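Local coordinates for phosphoglycerate oxidoreductase (Rhizobium etli, PDB 4HY3), which probably reduces hydroxypyruvate or glyoxylate with NAD(P)H, as a member of the D-isomer specific 2-hydroxyacid dehydrogenase family, at residues 199-207 with 219-230; 128-139 with 186-195. All coordinates share one frame; numbering follows the deposited sequence.

Contact 1 and helix 186-195 of contact 2 belong to the Rossmann-type NAD-binding part of the chain, on which helix 131-147 packs. The two follow in sequence, helix 186-195 leading into strand 201-205, with centres about 17 Å apart. The centre of contact 2, which is buried, lies about 8 Å from the centre of the chain, and that of contact 1, at one margin of the parallel sheet, about 20 Å. They touch where Ile202 CD1 meets Arg192 CD at 3.8 Å and Val219 CG1 meets the same carbon at 4.1 Å. Gly188 in contact 2 is the last glycine of a probable GxGxxG motif, and Phe205 in contact 1 lies near its residues without touching them.

Contact 1. Residues 199-207 with 219-230; sequences RARIRVFDP and VEPASLEDVLTK
Strand 201-205 pairs in parallel with strand 220-221, one of the two edge strands of the parallel Rossmann sheet within this chain, and helix 211-216 completes the beta-alpha-beta unit between them. Three backbone bonds set the register: Glu220 N donates to Ile202 O at 2.8 Å, Val204 N to Glu220 O, and Ala222 N to Val204 O. The first is nearly straight, at 169°, while the third, just before the chain enters helix 224-229, is less straight.

Side chains divide between the two faces. With Val204 and Pro221 on one of them, the CG2 branch of Val204 meets Val219 CB at 3.5 Å, and Leu214 of helix 211-216 packs over Val204, Val219 and Pro221. On the other, Glu220 extends fully and sets OE1 over the centre of the Arg201 guanidinium, with the carboxylate and guanidinium planes 80° apart. Its OE2 lies 3.1 Å from Arg201 NH2, a salt bridge of charge alone because no N-H points at the oxygen.

Arg203 runs alongside Glu220 and then reaches the end of helix 224-229. Lys230 CB lies over one face of its guanidinium, and NH1 makes a weak hydrogen bond to Lys230 O at 2.6 Å. Beyond it, Lys230 NZ forms a salt bridge with Asp226 OD2, and Ser223 OG donates to Asp226 OD1, so both carboxylate oxygens are engaged by residues of the same segment. Val227 CG2 fits against Arg203 CB and Phe205 CB.

At the far end of the strand, Phe205 CG stands anti to the backbone N (chi1 166°), which lays the ring against Leu224 in the first turn of helix 224-229. Ala222 O meets its edge in plane, 3.4 Å from CD1, and Leu224 CB makes a CH-pi contact over one face, 4.1 Å from the centroid.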
loop_
_atom_site.group_PDB
_atom_site.type_symbol
_atom_site.label_atom_id
_atom_site.label_comp_id
_atom_site.label_asym_id
_atom_site.label_seq_id
_atom_site.Cartn_x
_atom_site.Cartn_y
_atom_site.Cartn_z
ATOM N N ARG A 199 5.145 2.882 -8.542
ATOM C CA ARG A 199 4.024 2.657 -9.454
ATOM C C ARG A 199 4.484 2.408 -10.902
ATOM O O ARG A 199 3.876 2.904 -11.842
ATOM C CB ARG A 199 3.022 3.815 -9.383
ATOM C CG ARG A 199 2.201 3.871 -8.094
ATOM C CD ARG A 199 2.851 4.751 -7.031
ATOM N NE ARG A 199 2.038 4.939 -5.818
ATOM C CZ ARG A 199 2.315 4.426 -4.612
ATOM N NH1 ARG A 199 3.384 3.663 -4.422
ATOM N NH2 ARG A 199 1.517 4.669 -3.578
ATOM N N ALA A 200 5.567 1.639 -11.039
ATOM C CA ALA A 200 6.158 1.189 -12.301
ATOM C C ALA A 200 5.564 -0.150 -12.793
ATOM O O ALA A 200 4.714 -0.736 -12.118
ATOM C CB ALA A 200 7.656 1.040 -12.111
ATOM N N ARG A 201 6.005 -0.627 -13.960
ATOM C CA ARG A 201 5.578 -1.939 -14.465
ATOM C C ARG A 201 6.632 -3.069 -14.290
ATOM O O ARG A 201 7.780 -3.005 -14.808
ATOM C CB ARG A 201 5.112 -1.823 -15.912
ATOM C CG ARG A 201 4.735 -3.129 -16.586
ATOM C CD ARG A 201 3.565 -2.856 -17.491
ATOM N NE ARG A 201 3.451 -3.811 -18.583
ATOM C CZ ARG A 201 2.325 -4.435 -18.921
ATOM N NH1 ARG A 201 1.197 -4.225 -18.240
ATOM N NH2 ARG A 201 2.332 -5.281 -19.940
ATOM N N ILE A 202 6.233 -4.110 -13.560
ATOM C CA ILE A 202 7.203 -5.099 -13.114
ATOM C C ILE A 202 6.991 -6.513 -13.667
ATOM O O ILE A 202 6.076 -7.251 -13.227
ATOM C CB ILE A 202 7.338 -5.106 -11.571
ATOM C CG1 ILE A 202 7.716 -3.705 -11.078
ATOM C CG2 ILE A 202 8.387 -6.128 -11.143
ATOM C CD1 ILE A 202 7.534 -3.497 -9.599
ATOM N N ARG A 203 7.864 -6.869 -14.618
ATOM C CA ARG A 203 7.872 -8.176 -15.293
ATOM C C ARG A 203 8.871 -9.078 -14.642
ATOM O O ARG A 203 10.030 -8.706 -14.476
ATOM C CB ARG A 203 8.259 -8.040 -16.770
ATOM C CG ARG A 203 7.121 -7.611 -17.672
ATOM C CD ARG A 203 7.534 -7.690 -19.125
ATOM N NE ARG A 203 6.759 -6.790 -19.973
ATOM C CZ ARG A 203 7.099 -5.530 -20.224
ATOM N NH1 ARG A 203 8.199 -5.016 -19.667
ATOM N NH2 ARG A 203 6.343 -4.788 -21.026
ATOM N N VAL A 204 8.429 -10.279 -14.308
ATOM C CA VAL A 204 9.258 -11.215 -13.572
ATOM C C VAL A 204 9.341 -12.540 -14.309
ATOM O O VAL A 204 8.331 -13.101 -14.718
ATOM C CB VAL A 204 8.710 -11.453 -12.132
ATOM C CG1 VAL A 204 9.389 -12.650 -11.454
ATOM C CG2 VAL A 204 8.896 -10.210 -11.279
ATOM N N PHE A 205 10.550 -13.052 -14.450
ATOM C CA PHE A 205 10.717 -14.382 -14.973
ATOM C C PHE A 205 11.139 -15.342 -13.861
ATOM O O PHE A 205 12.111 -15.097 -13.150
ATOM C CB PHE A 205 11.706 -14.389 -16.146
ATOM C CG PHE A 205 12.176 -15.755 -16.515
ATOM C CD1 PHE A 205 11.340 -16.626 -17.203
ATOM C CD2 PHE A 205 13.447 -16.183 -16.151
ATOM C CE1 PHE A 205 11.769 -17.906 -17.532
ATOM C CE2 PHE A 205 13.889 -17.463 -16.471
ATOM C CZ PHE A 205 13.050 -18.325 -17.168
ATOM N N ASP A 206 10.393 -16.436 -13.725
ATOM C CA ASP A 206 10.675 -17.442 -12.715
ATOM C C ASP A 206 10.077 -18.813 -13.095
ATOM O O ASP A 206 8.869 -18.947 -13.296
ATOM C CB ASP A 206 10.177 -16.971 -11.349
ATOM C CG ASP A 206 10.748 -17.783 -10.185
ATOM O OD1 ASP A 206 11.982 -17.802 -9.987
ATOM O OD2 ASP A 206 9.948 -18.368 -9.435
ATOM N N PRO A 207 10.938 -19.837 -13.210
ATOM C CA PRO A 207 10.483 -21.199 -13.494
ATOM C C PRO A 207 9.712 -21.884 -12.368
ATOM O O PRO A 207 8.802 -22.629 -12.649
ATOM C CB PRO A 207 11.794 -21.967 -13.741
ATOM C CG PRO A 207 12.862 -21.144 -13.097
ATOM C CD PRO A 207 12.411 -19.726 -13.248
ATOM N N VAL A 219 3.332 -8.836 -9.243
ATOM C CA VAL A 219 4.174 -8.752 -10.447
ATOM C C VAL A 219 3.553 -9.468 -11.645
ATOM O O VAL A 219 2.643 -10.294 -11.483
ATOM C CB VAL A 219 5.645 -9.248 -10.247
ATOM C CG1 VAL A 219 6.396 -8.394 -9.250
ATOM C CG2 VAL A 219 5.690 -10.715 -9.841
ATOM N N GLU A 220 4.093 -9.164 -12.827
ATOM C CA GLU A 220 3.653 -9.751 -14.076
ATOM C C GLU A 220 4.584 -10.889 -14.541
ATOM O O GLU A 220 5.695 -10.636 -15.039
ATOM C CB GLU A 220 3.590 -8.648 -15.128
ATOM C CG GLU A 220 2.958 -9.040 -16.450
ATOM C CD GLU A 220 2.850 -7.854 -17.381
ATOM O OE1 GLU A 220 2.620 -6.730 -16.875
ATOM O OE2 GLU A 220 3.007 -8.038 -18.609
ATOM N N PRO A 221 4.127 -12.149 -14.385
ATOM C CA PRO A 221 4.879 -13.335 -14.800
ATOM C C PRO A 221 5.153 -13.227 -16.267
ATOM O O PRO A 221 4.245 -12.889 -17.016
ATOM C CB PRO A 221 3.902 -14.484 -14.561
ATOM C CG PRO A 221 2.555 -13.862 -14.369
ATOM C CD PRO A 221 2.810 -12.494 -13.823
ATOM N N ALA A 222 6.382 -13.496 -16.687
ATOM C CA ALA A 222 6.771 -13.183 -18.049
ATOM C C ALA A 222 7.913 -14.057 -18.596
ATOM O O ALA A 222 8.626 -14.743 -17.863
ATOM C CB ALA A 222 7.098 -11.694 -18.180
ATOM N N SER A 223 8.057 -14.035 -19.911
ATOM C CA SER A 223 9.088 -14.770 -20.580
ATOM C C SER A 223 10.375 -14.053 -20.300
ATOM O O SER A 223 10.363 -12.852 -20.045
ATOM C CB SER A 223 8.819 -14.688 -22.061
ATOM O OG SER A 223 7.471 -14.323 -22.229
ATOM N N LEU A 224 11.484 -14.788 -20.384
ATOM C CA LEU A 224 12.806 -14.224 -20.187
ATOM C C LEU A 224 13.036 -13.168 -21.221
ATOM O O LEU A 224 13.682 -12.169 -20.950
ATOM C CB LEU A 224 13.861 -15.301 -20.361
ATOM C CG LEU A 224 15.209 -15.286 -19.634
ATOM C CD1 LEU A 224 15.806 -16.668 -19.825
ATOM C CD2 LEU A 224 16.201 -14.231 -20.093
ATOM N N GLU A 225 12.489 -13.416 -22.412
ATOM C CA GLU A 225 12.649 -12.544 -23.581
ATOM C C GLU A 225 11.900 -11.212 -23.376
ATOM O O GLU A 225 12.496 -10.143 -23.538
ATOM C CB GLU A 225 12.249 -13.286 -24.871
ATOM C CG GLU A 225 12.546 -14.795 -24.848
ATOM C CD GLU A 225 14.037 -15.168 -24.724
ATOM O OE1 GLU A 225 14.899 -14.426 -25.251
ATOM O OE2 GLU A 225 14.354 -16.224 -24.118
ATOM N N ASP A 226 10.635 -11.273 -22.962
ATOM C CA ASP A 226 9.930 -10.052 -22.501
ATOM C C ASP A 226 10.711 -9.230 -21.466
ATOM O O ASP A 226 10.815 -8.014 -21.600
ATOM C CB ASP A 226 8.558 -10.377 -21.897
ATOM C CG ASP A 226 7.591 -10.928 -22.912
ATOM O OD1 ASP A 226 6.697 -11.714 -22.529
ATOM O OD2 ASP A 226 7.727 -10.580 -24.100
ATOM N N VAL A 227 11.226 -9.904 -20.430
ATOM C CA VAL A 227 11.916 -9.263 -19.312
ATOM C C VAL A 227 13.181 -8.622 -19.847
ATOM O O VAL A 227 13.542 -7.486 -19.493
ATOM C CB VAL A 227 12.275 -10.290 -18.207
ATOM C CG1 VAL A 227 13.298 -9.745 -17.214
ATOM C CG2 VAL A 227 11.027 -10.738 -17.473
ATOM N N LEU A 228 13.828 -9.360 -20.735
ATOM C CA LEU A 228 15.123 -9.004 -21.250
ATOM C C LEU A 228 14.986 -7.876 -22.274
ATOM O O LEU A 228 15.930 -7.113 -22.504
ATOM C CB LEU A 228 15.735 -10.252 -21.876
ATOM C CG LEU A 228 17.248 -10.374 -21.985
ATOM C CD1 LEU A 228 17.675 -11.828 -22.172
ATOM C CD2 LEU A 228 17.754 -9.529 -23.143
ATOM N N THR A 229 13.789 -7.749 -22.846
ATOM C CA THR A 229 13.612 -6.984 -24.069
ATOM C C THR A 229 12.761 -5.739 -23.940
ATOM O O THR A 229 13.174 -4.663 -24.384
ATOM C CB THR A 229 13.164 -7.916 -25.228
ATOM O OG1 THR A 229 14.305 -8.196 -26.054
ATOM C CG2 THR A 229 12.007 -7.327 -26.071
ATOM N N LYS A 230 11.588 -5.886 -23.334
ATOM C CA LYS A 230 10.648 -4.781 -23.123
ATOM C C LYS A 230 10.891 -4.070 -21.789
ATOM O O LYS A 230 9.934 -3.687 -21.105
ATOM C CB LYS A 230 9.229 -5.333 -23.147
ATOM C CG LYS A 230 9.118 -6.539 -24.060
ATOM C CD LYS A 230 7.696 -6.960 -24.359
ATOM C CE LYS A 230 7.687 -7.665 -25.697
ATOM N NZ LYS A 230 6.781 -8.837 -25.678
#

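Contact 2. Residues 128-139 with 186-195; sequences QVFAEPVAEIGL and DLGKALRRVL
The guanidinium of Arg193 receives Glu132 OE1 at its edge, the oxygen 2.8 Å from NH2 and 22° out of the guanidinium plane. NH2 approaches nearly along the C-O axis. Glu132 bends at chi2 (55°) to reach this salt bridge, leaving OE2 against Val194 CG1 at 3.7 Å. In the 3-10 turn ahead of helix 131-147, Gln128 lies by Asp186, at the start of helix 186-195; its amide plane is inclined 34° to the carboxylate, whose OD2 abuts Gln128 CB at 3.3 Å.

Alongside these polar groups, helix 131-147 packs on helix 186-195, which carries Gly188, the last glycine of a probable GxGxxG motif of the Rossmann fold. The axes of the short segments 131-139 and 186-195 approach to 8.3 Å, a closeness permitted by alanines: Ala190 CB meets Ala135 CB at 3.6 Å and Ala131 CB at 3.8 Å. Leu187 lies across Val134, its CD2 3.5 Å from Val134 CB. Farther along, Leu139 and Val194 run side by side head to tail, Leu139 CD2 meeting Val194 CG2. Glu136 turns from this interface to the second subunit, where its carboxylate accepts hydrogen bonds from the backbone N atoms of Ile174 and Ala175.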
loop_
_atom_site.group_PDB
_atom_site.type_symbol
_atom_site.label_atom_id
_atom_site.label_comp_id
_atom_site.label_asym_id
_atom_site.label_seq_id
_atom_site.Cartn_x
_atom_site.Cartn_y
_atom_site.Cartn_z
ATOM N N GLN A 128 17.479 -15.440 4.234
ATOM C CA GLN A 128 16.647 -14.339 3.778
ATOM C C GLN A 128 16.984 -13.011 4.442
ATOM O O GLN A 128 16.512 -11.965 4.004
ATOM C CB GLN A 128 15.168 -14.658 3.829
ATOM C CG GLN A 128 14.600 -14.644 5.210
ATOM C CD GLN A 128 13.135 -14.346 5.159
ATOM O OE1 GLN A 128 12.648 -13.742 4.196
ATOM N NE2 GLN A 128 12.413 -14.771 6.193
ATOM N N VAL A 129 17.818 -13.055 5.478
ATOM C CA VAL A 129 18.338 -11.826 6.070
ATOM C C VAL A 129 19.096 -10.963 5.064
ATOM O O VAL A 129 19.221 -9.772 5.244
ATOM C CB VAL A 129 19.235 -12.072 7.305
ATOM C CG1 VAL A 129 18.483 -12.853 8.373
ATOM C CG2 VAL A 129 20.563 -12.737 6.927
ATOM N N PHE A 130 19.601 -11.562 4.002
ATOM C CA PHE A 130 20.417 -10.809 3.077
ATOM C C PHE A 130 19.604 -10.147 1.997
ATOM O O PHE A 130 20.186 -9.482 1.143
ATOM C CB PHE A 130 21.430 -11.718 2.427
ATOM C CG PHE A 130 22.470 -12.236 3.373
ATOM C CD1 PHE A 130 23.271 -11.357 4.108
ATOM C CD2 PHE A 130 22.670 -13.597 3.513
ATOM C CE1 PHE A 130 24.223 -11.825 4.980
ATOM C CE2 PHE A 130 23.641 -14.075 4.367
ATOM C CZ PHE A 130 24.417 -13.182 5.103
ATOM N N ALA A 131 18.275 -10.331 2.019
ATOM C CA ALA A 131 17.409 -9.776 1.001
ATOM C C ALA A 131 17.343 -8.270 1.107
ATOM O O ALA A 131 17.701 -7.571 0.162
ATOM C CB ALA A 131 16.021 -10.370 1.085
ATOM N N GLU A 132 16.888 -7.755 2.240
ATOM C CA GLU A 132 16.631 -6.323 2.377
ATOM C C GLU A 132 17.920 -5.541 2.073
ATOM O O GLU A 132 17.901 -4.620 1.237
ATOM C CB GLU A 132 16.064 -6.003 3.766
ATOM C CG GLU A 132 15.571 -4.593 3.956
ATOM C CD GLU A 132 14.538 -4.206 2.915
ATOM O OE1 GLU A 132 13.494 -4.896 2.816
ATOM O OE2 GLU A 132 14.755 -3.208 2.191
ATOM N N PRO A 133 19.048 -5.912 2.734
ATOM C CA PRO A 133 20.323 -5.307 2.346
ATOM C C PRO A 133 20.508 -5.259 0.808
ATOM O O PRO A 133 20.736 -4.196 0.259
ATOM C CB PRO A 133 21.362 -6.226 3.004
ATOM C CG PRO A 133 20.669 -6.747 4.221
ATOM C CD PRO A 133 19.208 -6.838 3.878
ATOM N N VAL A 134 20.360 -6.383 0.126
ATOM C CA VAL A 134 20.581 -6.420 -1.308
ATOM C C VAL A 134 19.543 -5.664 -2.144
ATOM O O VAL A 134 19.898 -5.012 -3.108
ATOM C CB VAL A 134 20.741 -7.851 -1.797
ATOM C CG1 VAL A 134 21.000 -7.860 -3.291
ATOM C CG2 VAL A 134 21.901 -8.494 -1.056
ATOM N N ALA A 135 18.271 -5.734 -1.782
ATOM C CA ALA A 135 17.287 -4.836 -2.405
ATOM C C ALA A 135 17.748 -3.391 -2.314
ATOM O O ALA A 135 17.845 -2.708 -3.311
ATOM C CB ALA A 135 15.884 -5.002 -1.801
ATOM N N GLU A 136 18.046 -2.913 -1.123
ATOM C CA GLU A 136 18.254 -1.482 -0.979
ATOM C C GLU A 136 19.364 -0.941 -1.844
ATOM O O GLU A 136 19.132 -0.020 -2.636
ATOM C CB GLU A 136 18.419 -1.106 0.479
ATOM C CG GLU A 136 17.125 -1.411 1.210
ATOM C CD GLU A 136 16.967 -0.688 2.527
ATOM O OE1 GLU A 136 17.861 0.101 2.932
ATOM O OE2 GLU A 136 15.922 -0.921 3.156
ATOM N N ILE A 137 20.556 -1.532 -1.718
ATOM C CA ILE A 137 21.708 -1.112 -2.525
ATOM C C ILE A 137 21.441 -1.348 -4.015
ATOM O O ILE A 137 22.025 -0.680 -4.871
ATOM C CB ILE A 137 23.014 -1.802 -2.107
ATOM C CG1 ILE A 137 24.217 -1.019 -2.625
ATOM C CG2 ILE A 137 23.090 -3.231 -2.624
ATOM C CD1 ILE A 137 24.969 -0.296 -1.549
ATOM N N GLY A 138 20.534 -2.286 -4.302
ATOM C CA GLY A 138 20.059 -2.566 -5.662
ATOM C C GLY A 138 19.208 -1.454 -6.266
ATOM O O GLY A 138 19.455 -1.007 -7.403
ATOM N N LEU A 139 18.184 -1.017 -5.537
ATOM C CA LEU A 139 17.437 0.144 -5.958
ATOM C C LEU A 139 18.447 1.295 -6.023
ATOM O O LEU A 139 18.359 2.187 -6.872
ATOM C CB LEU A 139 16.322 0.426 -4.978
ATOM C CG LEU A 139 15.453 1.642 -5.232
ATOM C CD1 LEU A 139 15.278 1.877 -6.723
ATOM C CD2 LEU A 139 14.065 1.514 -4.605
ATOM N N ASP A 186 13.501 -14.611 -2.406
ATOM C CA ASP A 186 13.461 -13.592 -1.359
ATOM C C ASP A 186 13.917 -12.209 -1.882
ATOM O O ASP A 186 13.278 -11.187 -1.597
ATOM C CB ASP A 186 14.333 -14.023 -0.165
ATOM C CG ASP A 186 13.784 -15.240 0.559
ATOM O OD1 ASP A 186 12.560 -15.318 0.796
ATOM O OD2 ASP A 186 14.587 -16.129 0.905
ATOM N N LEU A 187 15.021 -12.194 -2.638
ATOM C CA LEU A 187 15.599 -10.975 -3.175
ATOM C C LEU A 187 14.598 -10.323 -4.105
ATOM O O LEU A 187 14.384 -9.110 -4.067
ATOM C CB LEU A 187 16.866 -11.294 -3.948
ATOM C CG LEU A 187 18.034 -10.325 -3.756
ATOM C CD1 LEU A 187 17.546 -8.897 -3.559
ATOM C CD2 LEU A 187 18.856 -10.743 -2.538
ATOM N N GLY A 188 13.963 -11.152 -4.926
ATOM C CA GLY A 188 12.829 -10.718 -5.686
ATOM C C GLY A 188 11.824 -9.957 -4.865
ATOM O O GLY A 188 11.520 -8.823 -5.202
ATOM N N LYS A 189 11.305 -10.561 -3.795
ATOM C CA LYS A 189 10.229 -9.920 -3.004
ATOM C C LYS A 189 10.685 -8.643 -2.339
ATOM O O LYS A 189 9.906 -7.691 -2.239
ATOM C CB LYS A 189 9.668 -10.841 -1.935
ATOM C CG LYS A 189 9.153 -12.168 -2.459
ATOM C CD LYS A 189 8.689 -13.082 -1.328
ATOM C CE LYS A 189 8.722 -14.548 -1.769
ATOM N NZ LYS A 189 8.449 -15.482 -0.635
ATOM N N ALA A 190 11.945 -8.611 -1.895
ATOM C CA ALA A 190 12.439 -7.459 -1.149
ATOM C C ALA A 190 12.453 -6.272 -2.091
ATOM O O ALA A 190 12.162 -5.128 -1.693
ATOM C CB ALA A 190 13.828 -7.717 -0.580
ATOM N N LEU A 191 12.763 -6.581 -3.349
ATOM C CA LEU A 191 12.897 -5.611 -4.406
ATOM C C LEU A 191 11.510 -5.099 -4.755
ATOM O O LEU A 191 11.256 -3.888 -4.764
ATOM C CB LEU A 191 13.570 -6.271 -5.583
ATOM C CG LEU A 191 14.237 -5.478 -6.697
ATOM C CD1 LEU A 191 14.659 -4.070 -6.347
ATOM C CD2 LEU A 191 15.462 -6.254 -7.135
ATOM N N ARG A 192 10.586 -6.019 -4.986
ATOM C CA ARG A 192 9.215 -5.612 -5.234
ATOM C C ARG A 192 8.759 -4.674 -4.134
ATOM O O ARG A 192 7.994 -3.756 -4.392
ATOM C CB ARG A 192 8.279 -6.812 -5.364
ATOM C CG ARG A 192 6.799 -6.489 -5.427
ATOM C CD ARG A 192 6.463 -5.395 -6.435
ATOM N NE ARG A 192 5.022 -5.119 -6.453
ATOM C CZ ARG A 192 4.391 -4.237 -5.685
ATOM N NH1 ARG A 192 5.038 -3.477 -4.809
ATOM N NH2 ARG A 192 3.083 -4.120 -5.798
ATOM N N ARG A 193 9.237 -4.880 -2.914
ATOM C CA ARG A 193 8.779 -4.026 -1.823
ATOM C C ARG A 193 9.340 -2.603 -1.929
ATOM O O ARG A 193 8.593 -1.627 -1.874
ATOM C CB ARG A 193 9.072 -4.637 -0.466
ATOM C CG ARG A 193 8.427 -3.860 0.672
ATOM C CD ARG A 193 8.322 -4.691 1.945
ATOM N NE ARG A 193 9.646 -5.132 2.370
ATOM C CZ ARG A 193 10.143 -6.355 2.172
ATOM N NH1 ARG A 193 9.403 -7.279 1.584
ATOM N NH2 ARG A 193 11.382 -6.659 2.567
ATOM N N VAL A 194 10.651 -2.485 -2.104
ATOM C CA VAL A 194 11.237 -1.153 -2.200
ATOM C C VAL A 194 10.695 -0.414 -3.429
ATOM O O VAL A 194 10.505 0.796 -3.390
ATOM C CB VAL A 194 12.780 -1.131 -2.053
ATOM C CG1 VAL A 194 13.140 -1.684 -0.707
ATOM C CG2 VAL A 194 13.481 -1.953 -3.119
ATOM N N LEU A 195 10.371 -1.154 -4.477
ATOM C CA LEU A 195 9.851 -0.538 -5.684
ATOM C C LEU A 195 8.373 -0.142 -5.576
ATOM O O LEU A 195 7.876 0.594 -6.410
ATOM C CB LEU A 195 10.109 -1.427 -6.915
ATOM C CG LEU A 195 11.576 -1.694 -7.292
ATOM C CD1 LEU A 195 11.757 -2.937 -8.145
ATOM C CD2 LEU A 195 12.186 -0.493 -7.994
#